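Local structure of methionine gamma-lyase (Trichomonas vaginalis, 1PFF) at residues Ile7-Ala15 against Pro126-Leu134; Asp69-Glu77 against Lys98-Ala109. The protein belongs, as a methionine gamma-lyase, to the Cys/Met metabolism family of PLP-dependent enzymes and has the aminotransferase-like fold of that clan. All blocks are in the same frame, centred on the assembly; numbering follows the deposited sequence.

Contact 1 (Ile7-Ala15 against Pro126-Leu134); sequences IAKLEHAEA and PILTNPLDL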
loop_
_atom_site.group_PDB
_atom_site.type_symbol
_atom_site.label_atom_id
_atom_site.label_comp_id
_atom_site.label_asym_id
_atom_site.label_seq_id
_atom_site.Cartn_x
_atom_site.Cartn_y
_atom_site.Cartn_z
ATOM N N ILE A 7 -11.976 15.967 -7.304
ATOM C CA ILE A 7 -13.065 16.360 -6.415
ATOM C C ILE A 7 -13.513 17.802 -6.702
ATOM O O ILE A 7 -14.703 18.108 -6.671
ATOM C CB ILE A 7 -12.645 16.168 -4.928
ATOM C CG1 ILE A 7 -12.294 14.693 -4.645
ATOM C CG2 ILE A 7 -13.720 16.690 -3.986
ATOM C CD1 ILE A 7 -13.397 13.670 -4.951
ATOM N N ALA A 8 -12.556 18.679 -6.986
ATOM C CA ALA A 8 -12.876 20.060 -7.351
ATOM C C ALA A 8 -13.763 20.126 -8.600
ATOM O O ALA A 8 -14.713 20.902 -8.643
ATOM C CB ALA A 8 -11.607 20.879 -7.531
ATOM N N LYS A 9 -13.471 19.296 -9.601
ATOM C CA LYS A 9 -14.311 19.211 -10.788
ATOM C C LYS A 9 -15.719 18.695 -10.451
ATOM O O LYS A 9 -16.714 19.183 -10.994
ATOM C CB LYS A 9 -13.659 18.333 -11.868
ATOM C CG LYS A 9 -12.440 18.965 -12.547
ATOM C CD LYS A 9 -11.934 18.079 -13.701
ATOM C CE LYS A 9 -10.658 18.633 -14.331
ATOM N NZ LYS A 9 -10.626 18.369 -15.813
ATOM N N LEU A 10 -15.795 17.716 -9.552
ATOM C CA LEU A 10 -17.080 17.150 -9.137
ATOM C C LEU A 10 -17.960 18.169 -8.416
ATOM O O LEU A 10 -19.171 18.150 -8.576
ATOM C CB LEU A 10 -16.866 15.931 -8.240
ATOM C CG LEU A 10 -16.515 14.649 -8.985
ATOM C CD1 LEU A 10 -15.870 13.670 -8.037
ATOM C CD2 LEU A 10 -17.770 14.047 -9.619
ATOM N N GLU A 11 -17.343 19.076 -7.657
ATOM C CA GLU A 11 -18.097 20.079 -6.894
ATOM C C GLU A 11 -18.161 21.447 -7.562
ATOM O O GLU A 11 -18.759 22.380 -7.004
ATOM C CB GLU A 11 -17.552 20.220 -5.456
ATOM C CG GLU A 11 -17.847 19.026 -4.556
ATOM C CD GLU A 11 -19.285 18.983 -4.030
ATOM O OE1 GLU A 11 -19.519 18.277 -3.035
ATOM O OE2 GLU A 11 -20.193 19.640 -4.589
ATOM N N HIS A 12 -17.578 21.548 -8.761
ATOM C CA HIS A 12 -17.439 22.815 -9.499
ATOM C C HIS A 12 -16.692 23.875 -8.686
ATOM O O HIS A 12 -16.987 25.072 -8.778
ATOM C CB HIS A 12 -18.791 23.359 -9.987
ATOM C CG HIS A 12 -19.723 22.298 -10.484
ATOM N ND1 HIS A 12 -21.024 22.190 -10.045
ATOM C CD2 HIS A 12 -19.539 21.291 -11.372
ATOM C CE1 HIS A 12 -21.608 21.173 -10.654
ATOM N NE2 HIS A 12 -20.725 20.602 -11.454
ATOM N N ALA A 13 -15.709 23.414 -7.922
ATOM C CA ALA A 13 -14.879 24.281 -7.089
ATOM C C ALA A 13 -13.625 24.722 -7.844
ATOM O O ALA A 13 -13.188 24.052 -8.784
ATOM C CB ALA A 13 -14.491 23.545 -5.839
ATOM N N GLU A 14 -13.036 25.838 -7.413
ATOM C CA GLU A 14 -11.729 26.266 -7.912
ATOM C C GLU A 14 -10.622 25.346 -7.407
ATOM O O GLU A 14 -9.663 25.054 -8.122
ATOM C CB GLU A 14 -11.421 27.697 -7.456
ATOM C CG GLU A 14 -12.358 28.745 -8.021
ATOM C CD GLU A 14 -11.964 30.167 -7.661
ATOM O OE1 GLU A 14 -10.818 30.414 -7.185
ATOM O OE2 GLU A 14 -12.818 31.053 -7.878
ATOM N N ALA A 15 -10.755 24.893 -6.165
ATOM C CA ALA A 15 -9.693 24.115 -5.525
ATOM C C ALA A 15 -10.234 23.178 -4.448
ATOM O O ALA A 15 -11.366 23.325 -3.970
ATOM C CB ALA A 15 -8.618 25.061 -4.931
ATOM N N PRO A 126 -21.161 14.817 -4.096
ATOM C CA PRO A 126 -21.097 15.726 -5.255
ATOM C C PRO A 126 -21.964 15.229 -6.417
ATOM O O PRO A 126 -22.310 16.025 -7.288
ATOM C CB PRO A 126 -19.618 15.682 -5.659
ATOM C CG PRO A 126 -18.902 15.189 -4.425
ATOM C CD PRO A 126 -19.850 14.191 -3.826
ATOM N N ILE A 127 -22.323 13.945 -6.407
ATOM C CA ILE A 127 -23.223 13.370 -7.417
ATOM C C ILE A 127 -24.652 13.934 -7.328
ATOM O O ILE A 127 -25.308 14.115 -8.353
ATOM C CB ILE A 127 -23.237 11.800 -7.341
ATOM C CG1 ILE A 127 -21.825 11.213 -7.457
ATOM C CG2 ILE A 127 -24.156 11.181 -8.420
ATOM C CD1 ILE A 127 -21.024 11.687 -8.701
ATOM N N LEU A 128 -25.120 14.245 -6.118
ATOM C CA LEU A 128 -26.527 14.605 -5.934
ATOM C C LEU A 128 -26.787 16.082 -5.657
ATOM O O LEU A 128 -27.822 16.611 -6.059
ATOM C CB LEU A 128 -27.148 13.752 -4.832
ATOM C CG LEU A 128 -27.106 12.233 -5.035
ATOM C CD1 LEU A 128 -27.901 11.536 -3.921
ATOM C CD2 LEU A 128 -27.576 11.803 -6.426
ATOM N N THR A 129 -25.854 16.727 -4.959
ATOM C CA THR A 129 -25.957 18.146 -4.615
ATOM C C THR A 129 -24.612 18.831 -4.807
ATOM O O THR A 129 -23.572 18.287 -4.434
ATOM C CB THR A 129 -26.428 18.294 -3.139
ATOM O OG1 THR A 129 -27.746 17.740 -3.018
ATOM C CG2 THR A 129 -26.622 19.778 -2.737
ATOM N N ASN A 130 -24.641 20.034 -5.380
ATOM C CA ASN A 130 -23.441 20.862 -5.465
ATOM C C ASN A 130 -23.676 22.194 -4.767
ATOM O O ASN A 130 -24.054 23.167 -5.416
ATOM C CB ASN A 130 -23.039 21.062 -6.930
ATOM C CG ASN A 130 -22.796 19.741 -7.643
ATOM O OD1 ASN A 130 -23.464 19.415 -8.639
ATOM N ND2 ASN A 130 -21.861 18.959 -7.119
ATOM N N PRO A 131 -23.471 22.241 -3.445
ATOM C CA PRO A 131 -23.812 23.440 -2.667
ATOM C C PRO A 131 -23.120 24.708 -3.161
ATOM O O PRO A 131 -23.702 25.794 -3.030
ATOM C CB PRO A 131 -23.365 23.083 -1.233
ATOM C CG PRO A 131 -23.386 21.561 -1.208
ATOM C CD PRO A 131 -22.903 21.172 -2.596
ATOM N N LEU A 132 -21.922 24.580 -3.733
ATOM C CA LEU A 132 -21.191 25.745 -4.250
ATOM C C LEU A 132 -21.976 26.472 -5.348
ATOM O O LEU A 132 -21.921 27.696 -5.443
ATOM C CB LEU A 132 -19.790 25.361 -4.755
ATOM C CG LEU A 132 -18.803 24.766 -3.738
ATOM C CD1 LEU A 132 -17.471 24.520 -4.434
ATOM C CD2 LEU A 132 -18.608 25.656 -2.509
ATOM N N ASP A 133 -22.725 25.704 -6.144
ATOM C CA ASP A 133 -23.576 26.230 -7.219
ATOM C C ASP A 133 -24.643 27.161 -6.660
ATOM O O ASP A 133 -25.125 28.064 -7.356
ATOM C CB ASP A 133 -24.296 25.085 -7.937
ATOM C CG ASP A 133 -23.374 24.243 -8.800
ATOM O OD1 ASP A 133 -22.237 23.938 -8.389
ATOM O OD2 ASP A 133 -23.718 23.823 -9.918
ATOM N N LEU A 134 -25.009 26.923 -5.404
ATOM C CA LEU A 134 -26.040 27.698 -4.737
ATOM C C LEU A 134 -25.486 28.816 -3.847
ATOM O O LEU A 134 -26.228 29.404 -3.053
ATOM C CB LEU A 134 -26.947 26.765 -3.932
ATOM C CG LEU A 134 -27.607 25.663 -4.764
ATOM C CD1 LEU A 134 -28.364 24.708 -3.833
ATOM C CD2 LEU A 134 -28.518 26.249 -5.848
HETATM O O HOH W 1 -20.742 16.642 -10.179
HETATM O O HOH W 2 -20.545 22.273 -4.940
#

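Contact 2 (Asp69-Glu77 against Lys98-Ala109); sequences DMAVPGNIE and KVIDIEDAVKQA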
loop_
_atom_site.group_PDB
_atom_site.type_symbol
_atom_site.label_atom_id
_atom_site.label_comp_id
_atom_site.label_asym_id
_atom_site.label_seq_id
_atom_site.Cartn_x
_atom_site.Cartn_y
_atom_site.Cartn_z
ATOM N N ASP A 69 -32.306 25.888 14.753
ATOM C CA ASP A 69 -32.970 25.057 13.752
ATOM C C ASP A 69 -32.997 25.806 12.428
ATOM O O ASP A 69 -33.801 26.721 12.233
ATOM C CB ASP A 69 -34.375 24.682 14.221
ATOM C CG ASP A 69 -35.107 23.773 13.249
ATOM O OD1 ASP A 69 -34.601 23.506 12.130
ATOM O OD2 ASP A 69 -36.223 23.287 13.529
ATOM N N MET A 70 -32.112 25.424 11.513
ATOM C CA MET A 70 -31.979 26.156 10.254
ATOM C C MET A 70 -33.044 25.818 9.196
ATOM O O MET A 70 -33.020 26.369 8.086
ATOM C CB MET A 70 -30.571 25.990 9.680
ATOM C CG MET A 70 -29.506 26.738 10.466
ATOM S SD MET A 70 -27.932 26.640 9.603
ATOM C CE MET A 70 -26.893 27.530 10.736
ATOM N N ALA A 71 -33.970 24.924 9.534
ATOM C CA ALA A 71 -35.122 24.653 8.670
ATOM C C ALA A 71 -36.269 25.639 8.951
ATOM O O ALA A 71 -37.249 25.680 8.214
ATOM C CB ALA A 71 -35.591 23.199 8.824
ATOM N N VAL A 72 -36.141 26.435 10.011
ATOM C CA VAL A 72 -37.131 27.471 10.314
ATOM C C VAL A 72 -36.801 28.708 9.465
ATOM O O VAL A 72 -35.703 29.247 9.575
ATOM C CB VAL A 72 -37.152 27.835 11.827
ATOM C CG1 VAL A 72 -38.185 28.939 12.126
ATOM C CG2 VAL A 72 -37.444 26.593 12.677
ATOM N N PRO A 73 -37.723 29.138 8.598
ATOM C CA PRO A 73 -37.455 30.288 7.723
ATOM C C PRO A 73 -37.053 31.529 8.532
ATOM O O PRO A 73 -37.645 31.791 9.574
ATOM C CB PRO A 73 -38.786 30.495 7.005
ATOM C CG PRO A 73 -39.432 29.112 7.034
ATOM C CD PRO A 73 -39.072 28.578 8.381
ATOM N N GLY A 74 -36.025 32.241 8.079
ATOM C CA GLY A 74 -35.569 33.464 8.741
ATOM C C GLY A 74 -34.656 33.269 9.940
ATOM O O GLY A 74 -34.111 34.238 10.477
ATOM N N ASN A 75 -34.466 32.020 10.362
ATOM C CA ASN A 75 -33.719 31.748 11.592
ATOM C C ASN A 75 -32.236 32.113 11.543
ATOM O O ASN A 75 -31.674 32.558 12.547
ATOM C CB ASN A 75 -33.897 30.296 12.053
ATOM C CG ASN A 75 -33.960 30.171 13.569
ATOM O OD1 ASN A 75 -33.939 31.172 14.287
ATOM N ND2 ASN A 75 -34.021 28.945 14.059
ATOM N N ILE A 76 -31.610 31.935 10.380
ATOM C CA ILE A 76 -30.210 32.308 10.202
ATOM C C ILE A 76 -30.035 33.825 10.275
ATOM O O ILE A 76 -29.204 34.306 11.040
ATOM C CB ILE A 76 -29.638 31.740 8.868
ATOM C CG1 ILE A 76 -29.566 30.211 8.928
ATOM C CG2 ILE A 76 -28.244 32.322 8.562
ATOM C CD1 ILE A 76 -29.456 29.558 7.562
ATOM N N GLU A 77 -30.820 34.571 9.497
ATOM C CA GLU A 77 -30.632 36.027 9.439
ATOM C C GLU A 77 -30.934 36.643 10.799
ATOM O O GLU A 77 -30.289 37.603 11.213
ATOM C CB GLU A 77 -31.448 36.678 8.312
ATOM C CG GLU A 77 -32.945 36.400 8.354
ATOM C CD GLU A 77 -33.666 36.791 7.070
ATOM O OE1 GLU A 77 -33.027 36.935 6.006
ATOM O OE2 GLU A 77 -34.892 36.938 7.124
ATOM N N LYS A 98 -33.498 15.868 8.338
ATOM C CA LYS A 98 -34.025 17.215 8.166
ATOM C C LYS A 98 -33.372 17.867 6.952
ATOM O O LYS A 98 -32.152 17.770 6.758
ATOM C CB LYS A 98 -33.769 18.046 9.413
ATOM C CG LYS A 98 -34.467 19.411 9.395
ATOM C CD LYS A 98 -34.179 20.154 10.693
ATOM C CE LYS A 98 -32.882 20.971 10.584
ATOM N NZ LYS A 98 -32.543 21.557 11.917
ATOM N N VAL A 99 -34.185 18.535 6.140
ATOM C CA VAL A 99 -33.681 19.178 4.928
ATOM C C VAL A 99 -33.563 20.689 5.121
ATOM O O VAL A 99 -34.519 21.346 5.535
ATOM C CB VAL A 99 -34.592 18.872 3.706
ATOM C CG1 VAL A 99 -34.111 19.635 2.481
ATOM C CG2 VAL A 99 -34.644 17.360 3.425
ATOM N N ILE A 100 -32.389 21.238 4.835
ATOM C CA ILE A 100 -32.191 22.685 4.908
ATOM C C ILE A 100 -32.056 23.257 3.496
ATOM O O ILE A 100 -31.273 22.745 2.679
ATOM C CB ILE A 100 -30.958 23.026 5.784
ATOM C CG1 ILE A 100 -31.181 22.519 7.216
ATOM C CG2 ILE A 100 -30.672 24.541 5.767
ATOM C CD1 ILE A 100 -29.874 22.309 8.035
ATOM N N ASP A 101 -32.823 24.313 3.221
ATOM C CA ASP A 101 -32.770 24.995 1.939
ATOM C C ASP A 101 -31.435 25.740 1.789
ATOM O O ASP A 101 -31.227 26.798 2.398
ATOM C CB ASP A 101 -33.965 25.952 1.811
ATOM C CG ASP A 101 -34.121 26.509 0.416
ATOM O OD1 ASP A 101 -35.275 26.739 0.010
ATOM O OD2 ASP A 101 -33.161 26.771 -0.342
ATOM N N ILE A 102 -30.533 25.175 0.983
ATOM C CA ILE A 102 -29.174 25.719 0.838
ATOM C C ILE A 102 -29.202 27.134 0.261
ATOM O O ILE A 102 -28.604 28.055 0.827
ATOM C CB ILE A 102 -28.280 24.784 -0.037
ATOM C CG1 ILE A 102 -28.093 23.408 0.631
ATOM C CG2 ILE A 102 -26.934 25.441 -0.324
ATOM C CD1 ILE A 102 -27.506 22.336 -0.318
ATOM N N GLU A 103 -29.889 27.301 -0.869
ATOM C CA GLU A 103 -29.980 28.607 -1.521
ATOM C C GLU A 103 -30.542 29.668 -0.554
ATOM O O GLU A 103 -30.026 30.794 -0.479
ATOM C CB GLU A 103 -30.820 28.512 -2.802
ATOM C CG GLU A 103 -30.959 29.819 -3.571
ATOM C CD GLU A 103 -31.259 29.622 -5.051
ATOM O OE1 GLU A 103 -31.638 28.501 -5.466
ATOM O OE2 GLU A 103 -31.111 30.600 -5.815
ATOM N N ASP A 104 -31.574 29.296 0.200
ATOM C CA ASP A 104 -32.193 30.227 1.145
ATOM C C ASP A 104 -31.302 30.520 2.347
ATOM O O ASP A 104 -31.276 31.655 2.841
ATOM C CB ASP A 104 -33.562 29.725 1.618
ATOM C CG ASP A 104 -34.262 30.733 2.506
ATOM O OD1 ASP A 104 -34.689 31.781 1.982
ATOM O OD2 ASP A 104 -34.386 30.588 3.738
ATOM N N ALA A 105 -30.586 29.497 2.826
ATOM C CA ALA A 105 -29.618 29.686 3.898
ATOM C C ALA A 105 -28.544 30.692 3.488
ATOM O O ALA A 105 -28.202 31.588 4.261
ATOM C CB ALA A 105 -28.983 28.347 4.320
ATOM N N VAL A 106 -28.034 30.559 2.259
ATOM C CA VAL A 106 -27.055 31.505 1.733
ATOM C C VAL A 106 -27.633 32.916 1.689
ATOM O O VAL A 106 -27.000 33.869 2.157
ATOM C CB VAL A 106 -26.546 31.082 0.337
ATOM C CG1 VAL A 106 -25.657 32.180 -0.272
ATOM C CG2 VAL A 106 -25.786 29.745 0.443
ATOM N N LYS A 107 -28.851 33.040 1.167
ATOM C CA LYS A 107 -29.501 34.346 1.048
ATOM C C LYS A 107 -29.653 35.024 2.403
ATOM O O LYS A 107 -29.446 36.232 2.519
ATOM C CB LYS A 107 -30.851 34.233 0.331
ATOM C CG LYS A 107 -30.710 34.078 -1.200
ATOM C CD LYS A 107 -32.064 34.233 -1.899
ATOM C CE LYS A 107 -32.207 33.300 -3.102
ATOM N NZ LYS A 107 -33.510 33.529 -3.829
ATOM N N GLN A 108 -29.989 34.239 3.429
ATOM C CA GLN A 108 -30.060 34.756 4.794
ATOM C C GLN A 108 -28.704 35.231 5.304
ATOM O O GLN A 108 -28.601 36.306 5.892
ATOM C CB GLN A 108 -30.607 33.703 5.746
ATOM C CG GLN A 108 -32.105 33.439 5.603
ATOM C CD GLN A 108 -32.571 32.468 6.654
ATOM O OE1 GLN A 108 -32.587 32.813 7.835
ATOM N NE2 GLN A 108 -32.891 31.235 6.246
ATOM N N ALA A 109 -27.671 34.419 5.100
ATOM C CA ALA A 109 -26.321 34.781 5.516
ATOM C C ALA A 109 -25.836 36.040 4.800
ATOM O O ALA A 109 -25.057 36.805 5.367
ATOM C CB ALA A 109 -25.357 33.622 5.279
HETATM O O HOH W 3 -33.160 29.242 8.403
HETATM O O HOH W 4 -34.308 25.790 5.251
HETATM O O HOH W 5 -35.791 32.318 5.198
#

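Contact 1 (Ile7-Ala15 against Pro126-Leu134)
Glu11 lies across the ring of Pro126 at about a right angle, its aliphatic CG 3.9 Å from Pro126 CB, and carries a carboxylate into the interior. The chain bends at chi2 (-78°), which turns OE2 toward Asn130; Asn130 ND2 donates to Glu11 OE2 at 3.1 Å, almost straight (172°) and from above the carboxylate plane. The same ND2 also donates to Pro126 O, so one amide ties the carboxylate to the backbone of the short helix at Pro126. A water bridges Glu11 OE2, Glu11 O and Leu132 N, while OE1 bonds to His141 and Asn121. Apolar packing flanks this buried part: Ala13 CB, small enough to admit a leucine methyl, meets Leu132 CD1 at 3.4 Å, and Leu10 CB rests on Pro126 CB.

The outer side faces solvent. Exposed His12, whose positive phi closes the helix in a Schellman motif, uses ND1 to reach the syn lone pair of Asp133 OD1 at 2.7 Å, with that oxygen in the plane of the imidazole. Two exposed groups thus pair through one hydrogen bond, whereas the buried carboxylate is held by Asn130, a water, His141 and Asn121, an environment that would probably stabilise its negative charge.

Contact 2 (Asp69-Glu77 against Lys98-Ala109)
With CG beside the backbone N (chi1 -73°) and the chain extended beyond it, Gln108 reaches from its helix across Ile76 and Glu77 at about right angles. Its OE1 arrives at the first turn of the helix that starts near Asn75, where the N-H groups of Ile76 and Glu77 precede the regular i to i-4 bonds of the helix. Gln108 OE1 accepts from Glu77 N at 3.0 Å (163°) and, weakly, from Ile76 N at 2.9 Å. A glutamine suits the place because its amide is also a donor: NE2 bonds to Asp104 OD2, one turn earlier in its own helix, and to a water shared by Met70 O and Val72 O. A second water joins Asp104 OD2 to the N of Gly74, whose positive phi belongs to the type II turn Val72-Asn75.

Beside the amide, the contact is apolar. Ile76 CD1 lies 3.5 Å from Ala105 CB, a methyl small enough to let the isoleucine approach the helix, and Met70 CB touches Ile100 CD1.

At the far end Lys98 bends at chi3 (88°), running its methylenes past Ala71 CB and bringing NZ to Asp69 OD1 in a salt bridge of 2.8 Å. Ala71 N donates to Asp69 OD1 at 3.0 Å from the opposite face of the carboxylate, closing an Asx turn. Lys98 NZ also pairs with Asp43 and Asp44, and this surplus of acidic partners would probably keep it protonated.

Asp101 N-caps helix 102-109, its OD2 accepting from Asp104 N. The whole is the connecting layer of an alpha/beta fold: turns and helices that follow strands 64-68 and 84-90 pack together beside the mainly parallel sheet of the PLP-dependent aminotransferase clan.

From the N terminus, the chain leaves helix 2-11 through the segment of contact 1, enters edge strand 15-19 and goes on to strands 39-43 and 64-68. Contact 2 then closes a short loop around strand 84-90, joining the turns after strand 64-68 to helix 102-109 and the segment before it. After strand 116-120 the chain reaches 126-134 and closes contact 1, so the smaller loop nests inside the larger. The centres of contacts 1 and 2 lie about 20 Å apart, yet the two meet: Thr129 CG2 packs on Ile102 CD1 at 3.6 Å, and Leu134 rests against Ile102 and Val106. Contact 1 thus joins helix 2-11 to the segment after strand 116-120, which in turn packs on helix 102-109 of contact 2.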